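PDB 4U10: poly-beta-1,6-N-acetyl-D-glucosamine N-deacetylase from Aggregatibacter actinomycetemcomitans, which probably removes acetyl groups from the N-acetylglucosamine units of the biofilm polysaccharide poly-beta-1,6-N-acetyl-D-glucosamine, through the metal-binding deacetylase domain present here. Local coordinates for residues N92-W103 against L138-H149; L161-Y169 against Y180-F188. One frame throughout, in Å; residues are numbered along the deposited sequence. Where two conformers were deposited one is given.

Leaving the helix 79-91, the chain enters the strand 95-99 and the short helix 101-104; after the helix 127-135 it returns beside that strand as the strand 139-141, and the following loop meets the short helix, so that contact 1 closes a loop of 34 residues near the centre of the molecule. Contact 2 follows in series, neither enclosing nor crossing the first: residues 161-169, holding the turn after the strand 160-162, meet residues 180-188 of the helix 177-199, ten residues on. Their centres lie about 19 Å apart, yet Asp-187 of that helix accepts hydrogen bonds from the backbone N of Asp-146 and Asn-147. One helix thus ties the zinc-binding loop to the segment leaving the hairpin 151-162.

Contact 1: residues N92-W103 against L138-H149; sequences NYPAVFAPVSSW and LVEIASHTDNLH. With ZN (zinc ion), chain C.
The backbone O of Asp-146 is gripped twice by Ser-102, from OG at 2.7 Å and from N at 3.0 Å, both donors approaching one face of the carbonyl plane. The OG lies well above that plane, a position reached by tucking the hydroxyl between the backbone N and carbonyl carbon (chi1 75°). Nearby, Ser-101 OG donates to the anti lone pair of Asp-146 OD1, at 2.6 Å, and also bonds Ser-191 of the helix 177-199. The loop 142-149 is clamped to the start of the helix at 101, whose N-cap is Val-100.

Upstream, the strands 95-99 and 139-141 pair in parallel, from Ala-95 N to Leu-138 O through Ala-142 N to Phe-97 O. Phe-97 CB packs on Val-139 CG1 at 3.5 Å, while the ring meets Ile-141 CD1 at its edge.

Past the strand ends, His-144 and His-149 bind zinc through NE2, each at 2.1 Å, with Asp-75 and a water completing the site. Val-100 CG2 wedges against both imidazoles, 3.6 Å from His-149 CD2, and Trp-103 CH2 lies over a face of the His-149 ring. The six-membered ring of Trp-103 is inclined at 54° to that imidazole, neither stacked nor edge-to-face. A second water links Pro-99 O, His-144 N and Thr-145 O, and His-144 ND1 is hydrogen-bonded to Val-207 O. The Asp and paired histidines match the metal triad of polysaccharide deacetylases. Zinc and Val-207 O hold both nitrogens of His-144, which should limit its ring's rotation, while the serine bonds secure the loop carrying both histidines.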
loop_
_atom_site.group_PDB
_atom_site.type_symbol
_atom_site.label_atom_id
_atom_site.label_comp_id
_atom_site.label_asym_id
_atom_site.label_seq_id
_atom_site.Cartn_x
_atom_site.Cartn_y
_atom_site.Cartn_z
ATOM N N ASN A 92 20.149 1.180 -0.742
ATOM C CA ASN A 92 19.683 2.499 -1.137
ATOM C C ASN A 92 18.480 2.484 -2.145
ATOM O O ASN A 92 18.446 3.163 -3.182
ATOM C CB ASN A 92 20.864 3.356 -1.597
ATOM C CG ASN A 92 20.527 4.823 -1.594
ATOM O OD1 ASN A 92 19.916 5.348 -0.653
ATOM N ND2 ASN A 92 20.892 5.487 -2.662
ATOM N N TYR A 93 17.487 1.683 -1.770
ATOM C CA TYR A 93 16.207 1.577 -2.469
ATOM C C TYR A 93 15.123 2.366 -1.812
ATOM O O TYR A 93 14.804 2.155 -0.637
ATOM C CB TYR A 93 15.757 0.116 -2.524
ATOM C CG TYR A 93 16.428 -0.736 -3.560
ATOM C CD1 TYR A 93 17.362 -0.222 -4.483
ATOM C CD2 TYR A 93 16.094 -2.066 -3.666
ATOM C CE1 TYR A 93 17.945 -1.056 -5.444
ATOM C CE2 TYR A 93 16.662 -2.876 -4.634
ATOM C CZ TYR A 93 17.601 -2.375 -5.513
ATOM O OH TYR A 93 18.117 -3.231 -6.475
ATOM N N PRO A 94 14.558 3.329 -2.542
ATOM C CA PRO A 94 13.376 3.973 -2.002
ATOM C C PRO A 94 12.133 3.098 -2.206
ATOM O O PRO A 94 12.142 2.119 -3.003
ATOM C CB PRO A 94 13.243 5.230 -2.838
ATOM C CG PRO A 94 13.899 4.919 -4.118
ATOM C CD PRO A 94 14.967 3.910 -3.825
ATOM N N ALA A 95 11.066 3.503 -1.553
ATOM C CA ALA A 95 9.813 2.753 -1.553
ATOM C C ALA A 95 8.647 3.672 -1.119
ATOM O O ALA A 95 8.856 4.733 -0.561
ATOM C CB ALA A 95 9.950 1.604 -0.591
ATOM N N VAL A 96 7.440 3.209 -1.421
ATOM C CA VAL A 96 6.191 3.736 -0.977
ATOM C C VAL A 96 5.662 2.822 0.137
ATOM O O VAL A 96 5.681 1.607 -0.005
ATOM C CB VAL A 96 5.188 3.777 -2.138
ATOM C CG1 VAL A 96 3.824 4.187 -1.618
ATOM C CG2 VAL A 96 5.656 4.745 -3.201
ATOM N N PHE A 97 5.214 3.407 1.230
ATOM C CA PHE A 97 4.674 2.656 2.371
ATOM C C PHE A 97 3.238 3.187 2.589
ATOM O O PHE A 97 3.037 4.412 2.655
ATOM C CB PHE A 97 5.532 2.957 3.587
ATOM C CG PHE A 97 5.084 2.311 4.885
ATOM C CD1 PHE A 97 4.741 0.979 4.949
ATOM C CD2 PHE A 97 5.111 3.043 6.087
ATOM C CE1 PHE A 97 4.390 0.414 6.177
ATOM C CE2 PHE A 97 4.813 2.437 7.323
ATOM C CZ PHE A 97 4.413 1.149 7.337
ATOM N N ALA A 98 2.266 2.274 2.720
ATOM C CA ALA A 98 0.878 2.621 2.890
ATOM C C ALA A 98 0.238 2.028 4.163
ATOM O O ALA A 98 -0.466 0.985 4.161
ATOM C CB ALA A 98 0.106 2.254 1.649
ATOM N N PRO A 99 0.490 2.722 5.289
ATOM C CA PRO A 99 -0.130 2.259 6.517
ATOM C C PRO A 99 -1.619 2.646 6.650
ATOM O O PRO A 99 -2.039 3.727 6.255
ATOM C CB PRO A 99 0.747 2.944 7.582
ATOM C CG PRO A 99 0.988 4.329 6.936
ATOM C CD PRO A 99 1.257 3.960 5.480
ATOM N N VAL A 100 -2.441 1.757 7.213
ATOM C CA VAL A 100 -3.762 2.130 7.541
ATOM C C VAL A 100 -3.721 3.135 8.690
ATOM O O VAL A 100 -3.272 2.811 9.771
ATOM C CB VAL A 100 -4.577 0.914 7.935
ATOM C CG1 VAL A 100 -5.997 1.358 8.303
ATOM C CG2 VAL A 100 -4.612 -0.125 6.791
ATOM N N SER A 101 -4.139 4.377 8.473
ATOM C CA SER A 101 -3.955 5.417 9.500
ATOM C C SER A 101 -4.714 5.272 10.821
ATOM O O SER A 101 -4.203 5.694 11.863
ATOM C CB SER A 101 -4.089 6.792 8.877
ATOM O OG SER A 101 -5.253 6.953 8.074
ATOM N N SER A 102 -5.934 4.689 10.842
ATOM C CA SER A 102 -6.609 4.482 12.164
ATOM C C SER A 102 -5.876 3.401 13.026
ATOM O O SER A 102 -5.987 3.360 14.272
ATOM C CB SER A 102 -8.079 4.111 11.982
ATOM O OG SER A 102 -8.262 2.799 11.563
ATOM N N TRP A 103 -5.179 2.472 12.371
ATOM C CA TRP A 103 -4.379 1.479 13.084
ATOM C C TRP A 103 -3.225 2.218 13.793
ATOM O O TRP A 103 -3.046 2.103 15.008
ATOM C CB TRP A 103 -3.888 0.353 12.142
ATOM C CG TRP A 103 -4.952 -0.450 11.592
ATOM C CD1 TRP A 103 -6.310 -0.417 11.971
ATOM C CD2 TRP A 103 -4.845 -1.452 10.580
ATOM N NE1 TRP A 103 -7.002 -1.333 11.228
ATOM C CE2 TRP A 103 -6.133 -1.972 10.369
ATOM C CE3 TRP A 103 -3.775 -1.940 9.795
ATOM C CZ2 TRP A 103 -6.381 -2.971 9.448
ATOM C CZ3 TRP A 103 -4.029 -2.931 8.866
ATOM C CH2 TRP A 103 -5.299 -3.449 8.715
ATOM N N LEU A 138 13.968 7.966 1.815
ATOM C CA LEU A 138 13.735 6.719 1.077
ATOM C C LEU A 138 12.262 6.283 0.964
ATOM O O LEU A 138 11.874 5.566 0.046
ATOM C CB LEU A 138 14.555 5.580 1.693
ATOM C CG LEU A 138 16.067 5.679 1.469
ATOM C CD1 LEU A 138 16.703 4.510 2.168
ATOM C CD2 LEU A 138 16.398 5.698 0.001
ATOM N N VAL A 139 11.444 6.705 1.879
ATOM C CA VAL A 139 10.098 6.174 2.008
ATOM C C VAL A 139 9.060 7.294 1.874
ATOM O O VAL A 139 9.034 8.239 2.676
ATOM C CB VAL A 139 9.922 5.464 3.351
ATOM C CG1 VAL A 139 8.509 4.816 3.458
ATOM C CG2 VAL A 139 11.066 4.464 3.613
ATOM N N GLU A 140 8.210 7.162 0.863
ATOM C CA GLU A 140 7.062 8.009 0.621
ATOM C C GLU A 140 5.857 7.398 1.382
ATOM O O GLU A 140 5.609 6.183 1.260
ATOM C CB GLU A 140 6.769 7.975 -0.878
ATOM C CG GLU A 140 5.422 8.553 -1.342
ATOM C CD GLU A 140 5.546 9.962 -1.850
ATOM O OE1 GLU A 140 6.643 10.329 -2.256
ATOM O OE2 GLU A 140 4.570 10.686 -1.844
ATOM N N ILE A 141 5.179 8.215 2.199
ATOM C CA ILE A 141 3.929 7.808 2.889
ATOM C C ILE A 141 2.648 7.998 2.057
ATOM O O ILE A 141 2.272 9.080 1.724
ATOM C CB ILE A 141 3.779 8.476 4.253
ATOM C CG1 ILE A 141 5.089 8.428 4.998
ATOM C CG2 ILE A 141 2.733 7.723 5.077
ATOM C CD1 ILE A 141 5.710 7.020 5.114
ATOM N N ALA A 142 2.010 6.893 1.702
ATOM C CA ALA A 142 0.733 6.911 1.022
ATOM C C ALA A 142 -0.378 6.520 1.957
ATOM O O ALA A 142 -0.158 5.886 2.988
ATOM C CB ALA A 142 0.767 5.958 -0.119
ATOM N N SER A 143 -1.597 6.833 1.563
ATOM C CA SER A 143 -2.759 6.354 2.296
ATOM C C SER A 143 -3.125 4.956 1.884
ATOM O O SER A 143 -2.918 4.545 0.699
ATOM C CB SER A 143 -3.941 7.269 2.000
ATOM O OG SER A 143 -5.101 6.872 2.664
ATOM N N HIS A 144 -3.779 4.253 2.836
ATOM C CA HIS A 144 -4.379 2.938 2.626
ATOM C C HIS A 144 -5.713 2.936 3.382
ATOM O O HIS A 144 -6.163 1.892 3.878
ATOM C CB HIS A 144 -3.455 1.882 3.212
ATOM C CG HIS A 144 -3.615 0.486 2.674
ATOM N ND1 HIS A 144 -3.863 0.186 1.349
ATOM C CD2 HIS A 144 -3.347 -0.694 3.274
ATOM C CE1 HIS A 144 -3.821 -1.116 1.181
ATOM N NE2 HIS A 144 -3.487 -1.670 2.334
ATOM N N THR A 145 -6.391 4.085 3.320
ATOM C CA THR A 145 -7.658 4.446 3.983
ATOM C C THR A 145 -7.386 4.691 5.446
ATOM O O THR A 145 -6.308 4.413 5.896
ATOM C CB THR A 145 -8.830 3.422 3.799
ATOM O OG1 THR A 145 -8.577 2.296 4.630
ATOM C CG2 THR A 145 -8.881 2.947 2.339
ATOM N N ASP A 146 -8.327 5.384 6.114
ATOM C CA ASP A 146 -8.271 5.558 7.522
ATOM C C ASP A 146 -8.730 4.272 8.247
ATOM O O ASP A 146 -7.992 3.645 9.000
ATOM C CB ASP A 146 -9.083 6.798 7.990
ATOM C CG ASP A 146 -8.598 7.298 9.360
ATOM O OD1 ASP A 146 -7.350 7.311 9.595
ATOM O OD2 ASP A 146 -9.453 7.729 10.150
ATOM N N ASN A 147 -9.958 3.915 8.026
ATOM C CA ASN A 147 -10.556 2.733 8.631
ATOM C C ASN A 147 -11.491 1.974 7.656
ATOM O O ASN A 147 -12.587 1.570 8.008
ATOM C CB ASN A 147 -11.288 3.133 9.898
ATOM C CG ASN A 147 -11.808 1.943 10.659
ATOM O OD1 ASN A 147 -11.263 0.898 10.562
ATOM N ND2 ASN A 147 -12.889 2.096 11.339
ATOM N N LEU A 148 -11.039 1.784 6.410
ATOM C CA LEU A 148 -11.775 0.993 5.409
ATOM C C LEU A 148 -10.977 -0.217 4.867
ATOM O O LEU A 148 -11.195 -0.699 3.725
ATOM C CB LEU A 148 -12.288 1.927 4.297
ATOM C CG LEU A 148 -13.327 2.996 4.668
ATOM C CD1 LEU A 148 -13.527 3.974 3.527
ATOM C CD2 LEU A 148 -14.667 2.432 5.168
ATOM N N HIS A 149 -10.102 -0.757 5.723
ATOM C CA HIS A 149 -9.332 -1.932 5.398
ATOM C C HIS A 149 -9.999 -3.084 6.104
ATOM O O HIS A 149 -9.381 -3.757 6.937
ATOM C CB HIS A 149 -7.941 -1.787 5.923
ATOM C CG HIS A 149 -6.952 -2.670 5.252
ATOM N ND1 HIS A 149 -6.923 -4.031 5.406
ATOM C CD2 HIS A 149 -5.957 -2.374 4.385
ATOM C CE1 HIS A 149 -5.972 -4.543 4.662
ATOM N NE2 HIS A 149 -5.331 -3.550 4.075
HETATM ZN ZN ZN C . -3.679 -3.692 2.853
HETATM O O HOH W 1 -3.848 5.524 5.509
HETATM O O HOH W 2 -3.757 -4.440 1.133
#

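Contact 2: residues L161-Y169 against Y180-F188; sequences LPAVVAPEY and YKNRLVQDF
Arg-183 and Tyr-180, one helical turn apart, reach three carbonyls of residues 163-166, in and just past the turn that follows the strand 160-162. Tyr-180 OH donates to Val-164 O at 2.7 Å, and that oxygen lies at the edge of the phenol ring, in its plane. Arg-183 splits its guanidinium between two acceptors: NH1 reaches Ala-163 O at 2.9 Å, from above that carbonyl plane. NH2 meets Ala-166 O at 3.0 Å, close to the guanidinium plane. A bend at chi3 (58°) turns the guanidinium onto both oxygens. Glu-168 OE1 sits over a face of the guanidinium, 4.3 Å from Arg-183 NE, a proximity of opposite charges without a directed bond; it makes a long, weak ion pair with Lys-170 NZ.

One face of the Tyr-180 ring is covered by the 166-167 peptide, with Pro-167 N over its centre, and Pro-167 CG makes an off-centre CH-pi contact 4.3 Å from the ring centroid. Leu-184 CD1 packs 3.6 Å from Val-164 O, and Val-164 CG2 approaches the edge of the Phe-188 ring.

Residues farther out probably position the donors: Glu-175 forms a salt bridge with Arg-183 NH2 and also accepts from Glu-168 N, and Asn-214 bonds Tyr-180 OH. Val-165 N to Pro-162 O closes the turn. The contact joins the segment leaving the hairpin 151-162 to the helix 177-199, with the Val-164 side chain about 7 Å from that of the zinc ligand His-149: a type I beta turn with two carbonyls, plus that of Ala-166, bound by side chains of one helix of the polysaccharide deacetylase domain.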
loop_
_atom_site.group_PDB
_atom_site.type_symbol
_atom_site.label_atom_id
_atom_site.label_comp_id
_atom_site.label_asym_id
_atom_site.label_seq_id
_atom_site.Cartn_x
_atom_site.Cartn_y
_atom_site.Cartn_z
ATOM N N LEU A 161 -18.120 -7.788 1.721
ATOM C CA LEU A 161 -17.254 -7.252 0.633
ATOM C C LEU A 161 -16.370 -6.125 1.207
ATOM O O LEU A 161 -16.744 -5.520 2.188
ATOM C CB LEU A 161 -18.105 -6.678 -0.498
ATOM C CG LEU A 161 -19.029 -7.649 -1.215
ATOM C CD1 LEU A 161 -19.815 -6.928 -2.301
ATOM C CD2 LEU A 161 -18.144 -8.773 -1.752
ATOM N N PRO A 162 -15.183 -5.837 0.593
ATOM C CA PRO A 162 -14.331 -4.751 1.078
ATOM C C PRO A 162 -15.114 -3.493 1.155
ATOM O O PRO A 162 -15.753 -3.125 0.200
ATOM C CB PRO A 162 -13.224 -4.644 -0.014
ATOM C CG PRO A 162 -13.121 -5.978 -0.601
ATOM C CD PRO A 162 -14.487 -6.646 -0.427
ATOM N N ALA A 163 -15.044 -2.821 2.291
ATOM C CA ALA A 163 -15.788 -1.628 2.563
ATOM C C ALA A 163 -15.672 -0.516 1.522
ATOM O O ALA A 163 -16.594 0.262 1.356
ATOM C CB ALA A 163 -15.400 -1.078 3.969
ATOM N N VAL A 164 -14.531 -0.401 0.861
ATOM C CA VAL A 164 -14.333 0.620 -0.130
ATOM C C VAL A 164 -15.300 0.442 -1.311
ATOM O O VAL A 164 -15.749 1.435 -1.862
ATOM C CB VAL A 164 -12.862 0.626 -0.628
ATOM C CG1 VAL A 164 -12.686 1.472 -1.887
ATOM C CG2 VAL A 164 -11.961 1.197 0.425
ATOM N N VAL A 165 -15.646 -0.798 -1.660
ATOM C CA VAL A 165 -16.241 -1.050 -2.978
ATOM C C VAL A 165 -17.691 -1.501 -2.958
ATOM O O VAL A 165 -18.207 -1.862 -4.030
ATOM C CB VAL A 165 -15.431 -2.043 -3.846
ATOM C CG1 VAL A 165 -14.061 -1.468 -4.164
ATOM C CG2 VAL A 165 -15.311 -3.428 -3.217
ATOM N N ALA A 166 -18.349 -1.442 -1.790
ATOM C CA ALA A 166 -19.721 -1.960 -1.627
ATOM C C ALA A 166 -20.525 -1.078 -0.688
ATOM O O ALA A 166 -20.061 -0.857 0.418
ATOM C CB ALA A 166 -19.642 -3.366 -1.030
ATOM N N PRO A 167 -21.709 -0.548 -1.129
ATOM C CA PRO A 167 -22.605 -0.010 -0.148
ATOM C C PRO A 167 -22.921 -1.076 0.912
ATOM O O PRO A 167 -23.124 -2.239 0.596
ATOM C CB PRO A 167 -23.855 0.351 -0.953
ATOM C CG PRO A 167 -23.420 0.407 -2.396
ATOM C CD PRO A 167 -22.402 -0.713 -2.430
ATOM N N GLU A 168 -22.914 -0.644 2.156
ATOM C CA GLU A 168 -23.238 -1.413 3.290
ATOM C C GLU A 168 -24.741 -1.678 3.474
ATOM O O GLU A 168 -25.567 -0.813 3.274
ATOM C CB GLU A 168 -22.724 -0.671 4.500
ATOM C CG GLU A 168 -22.648 -1.558 5.711
ATOM C CD GLU A 168 -22.035 -0.872 6.929
ATOM O OE1 GLU A 168 -21.820 0.381 6.981
ATOM O OE2 GLU A 168 -21.703 -1.634 7.809
ATOM N N TYR A 169 -25.019 -2.897 3.893
ATOM C CA TYR A 169 -26.310 -3.338 4.284
ATOM C C TYR A 169 -26.300 -3.484 5.798
ATOM O O TYR A 169 -25.623 -4.333 6.313
ATOM C CB TYR A 169 -26.606 -4.692 3.649
ATOM C CG TYR A 169 -28.025 -5.094 3.884
ATOM C CD1 TYR A 169 -29.046 -4.677 3.007
ATOM C CD2 TYR A 169 -28.370 -5.847 4.982
ATOM C CE1 TYR A 169 -30.384 -5.010 3.235
ATOM C CE2 TYR A 169 -29.707 -6.177 5.245
ATOM C CZ TYR A 169 -30.701 -5.760 4.357
ATOM O OH TYR A 169 -32.005 -6.133 4.580
ATOM N N TYR A 180 -23.057 6.116 0.806
ATOM C CA TYR A 180 -21.889 5.344 0.466
ATOM C C TYR A 180 -20.748 6.278 0.025
ATOM O O TYR A 180 -19.595 6.186 0.502
ATOM C CB TYR A 180 -22.299 4.318 -0.626
ATOM C CG TYR A 180 -21.156 3.661 -1.317
ATOM C CD1 TYR A 180 -20.029 3.212 -0.596
ATOM C CD2 TYR A 180 -21.174 3.494 -2.718
ATOM C CE1 TYR A 180 -18.991 2.629 -1.251
ATOM C CE2 TYR A 180 -20.134 2.911 -3.376
ATOM C CZ TYR A 180 -19.032 2.512 -2.663
ATOM O OH TYR A 180 -17.980 1.952 -3.367
ATOM N N LYS A 181 -21.062 7.228 -0.836
ATOM C CA LYS A 181 -20.033 8.147 -1.268
ATOM C C LYS A 181 -19.468 8.966 -0.127
ATOM O O LYS A 181 -18.246 9.235 -0.075
ATOM C CB LYS A 181 -20.504 9.080 -2.377
ATOM C CG LYS A 181 -19.365 10.013 -2.790
ATOM C CD LYS A 181 -19.595 10.799 -4.070
ATOM C CE LYS A 181 -18.323 11.494 -4.531
ATOM N NZ LYS A 181 -17.264 10.484 -4.845
ATOM N N ASN A 182 -20.342 9.461 0.744
ATOM C CA ASN A 182 -19.992 10.199 1.945
ATOM C C ASN A 182 -19.021 9.412 2.843
ATOM O O ASN A 182 -18.130 9.948 3.433
ATOM C CB ASN A 182 -21.279 10.440 2.785
ATOM C CG ASN A 182 -22.034 11.706 2.399
ATOM O OD1 ASN A 182 -21.674 12.423 1.454
ATOM N ND2 ASN A 182 -23.102 11.999 3.164
ATOM N N ARG A 183 -19.329 8.124 3.013
ATOM C CA ARG A 183 -18.526 7.225 3.835
ATOM C C ARG A 183 -17.089 7.173 3.289
ATOM O O ARG A 183 -16.176 7.314 4.056
ATOM C CB ARG A 183 -19.127 5.800 3.924
ATOM C CG ARG A 183 -18.277 4.817 4.724
ATOM C CD ARG A 183 -19.070 3.620 5.263
ATOM N NE ARG A 183 -19.723 2.876 4.177
ATOM C CZ ARG A 183 -19.136 1.961 3.388
ATOM N NH1 ARG A 183 -17.859 1.581 3.568
ATOM N NH2 ARG A 183 -19.827 1.417 2.404
ATOM N N LEU A 184 -16.910 7.050 1.968
ATOM C CA LEU A 184 -15.574 7.095 1.383
ATOM C C LEU A 184 -14.887 8.467 1.438
ATOM O O LEU A 184 -13.692 8.599 1.818
ATOM C CB LEU A 184 -15.627 6.636 -0.063
ATOM C CG LEU A 184 -16.384 5.386 -0.426
ATOM C CD1 LEU A 184 -16.085 5.045 -1.879
ATOM C CD2 LEU A 184 -16.109 4.210 0.464
ATOM N N VAL A 185 -15.610 9.530 1.069
ATOM C CA VAL A 185 -15.037 10.844 1.102
ATOM C C VAL A 185 -14.528 11.172 2.508
ATOM O O VAL A 185 -13.429 11.654 2.665
ATOM C CB VAL A 185 -16.044 11.919 0.672
ATOM C CG1 VAL A 185 -15.424 13.307 0.850
ATOM C CG2 VAL A 185 -16.437 11.696 -0.798
ATOM N N GLN A 186 -15.302 10.921 3.543
ATOM C CA GLN A 186 -14.855 11.362 4.884
ATOM C C GLN A 186 -13.731 10.500 5.418
ATOM O O GLN A 186 -12.843 11.025 6.087
ATOM C CB GLN A 186 -16.011 11.441 5.882
ATOM C CG GLN A 186 -17.179 12.331 5.381
ATOM C CD GLN A 186 -16.725 13.695 4.812
ATOM O OE1 GLN A 186 -17.408 14.308 3.982
ATOM N NE2 GLN A 186 -15.574 14.120 5.192
ATOM N N ASP A 187 -13.798 9.181 5.149
ATOM C CA ASP A 187 -12.719 8.295 5.603
ATOM C C ASP A 187 -11.397 8.702 4.945
ATOM O O ASP A 187 -10.411 8.844 5.633
ATOM C CB ASP A 187 -13.011 6.837 5.284
ATOM C CG ASP A 187 -11.933 5.914 5.814
ATOM O OD1 ASP A 187 -10.974 5.733 5.043
ATOM O OD2 ASP A 187 -12.040 5.468 6.985
ATOM N N PHE A 188 -11.395 8.872 3.624
ATOM C CA PHE A 188 -10.203 9.309 2.915
ATOM C C PHE A 188 -9.676 10.641 3.354
ATOM O O PHE A 188 -8.474 10.839 3.454
ATOM C CB PHE A 188 -10.391 9.298 1.390
ATOM C CG PHE A 188 -10.814 7.970 0.829
ATOM C CD1 PHE A 188 -10.678 6.805 1.571
ATOM C CD2 PHE A 188 -11.260 7.866 -0.492
ATOM C CE1 PHE A 188 -11.045 5.612 1.093
ATOM C CE2 PHE A 188 -11.636 6.653 -1.007
ATOM C CZ PHE A 188 -11.506 5.490 -0.218
#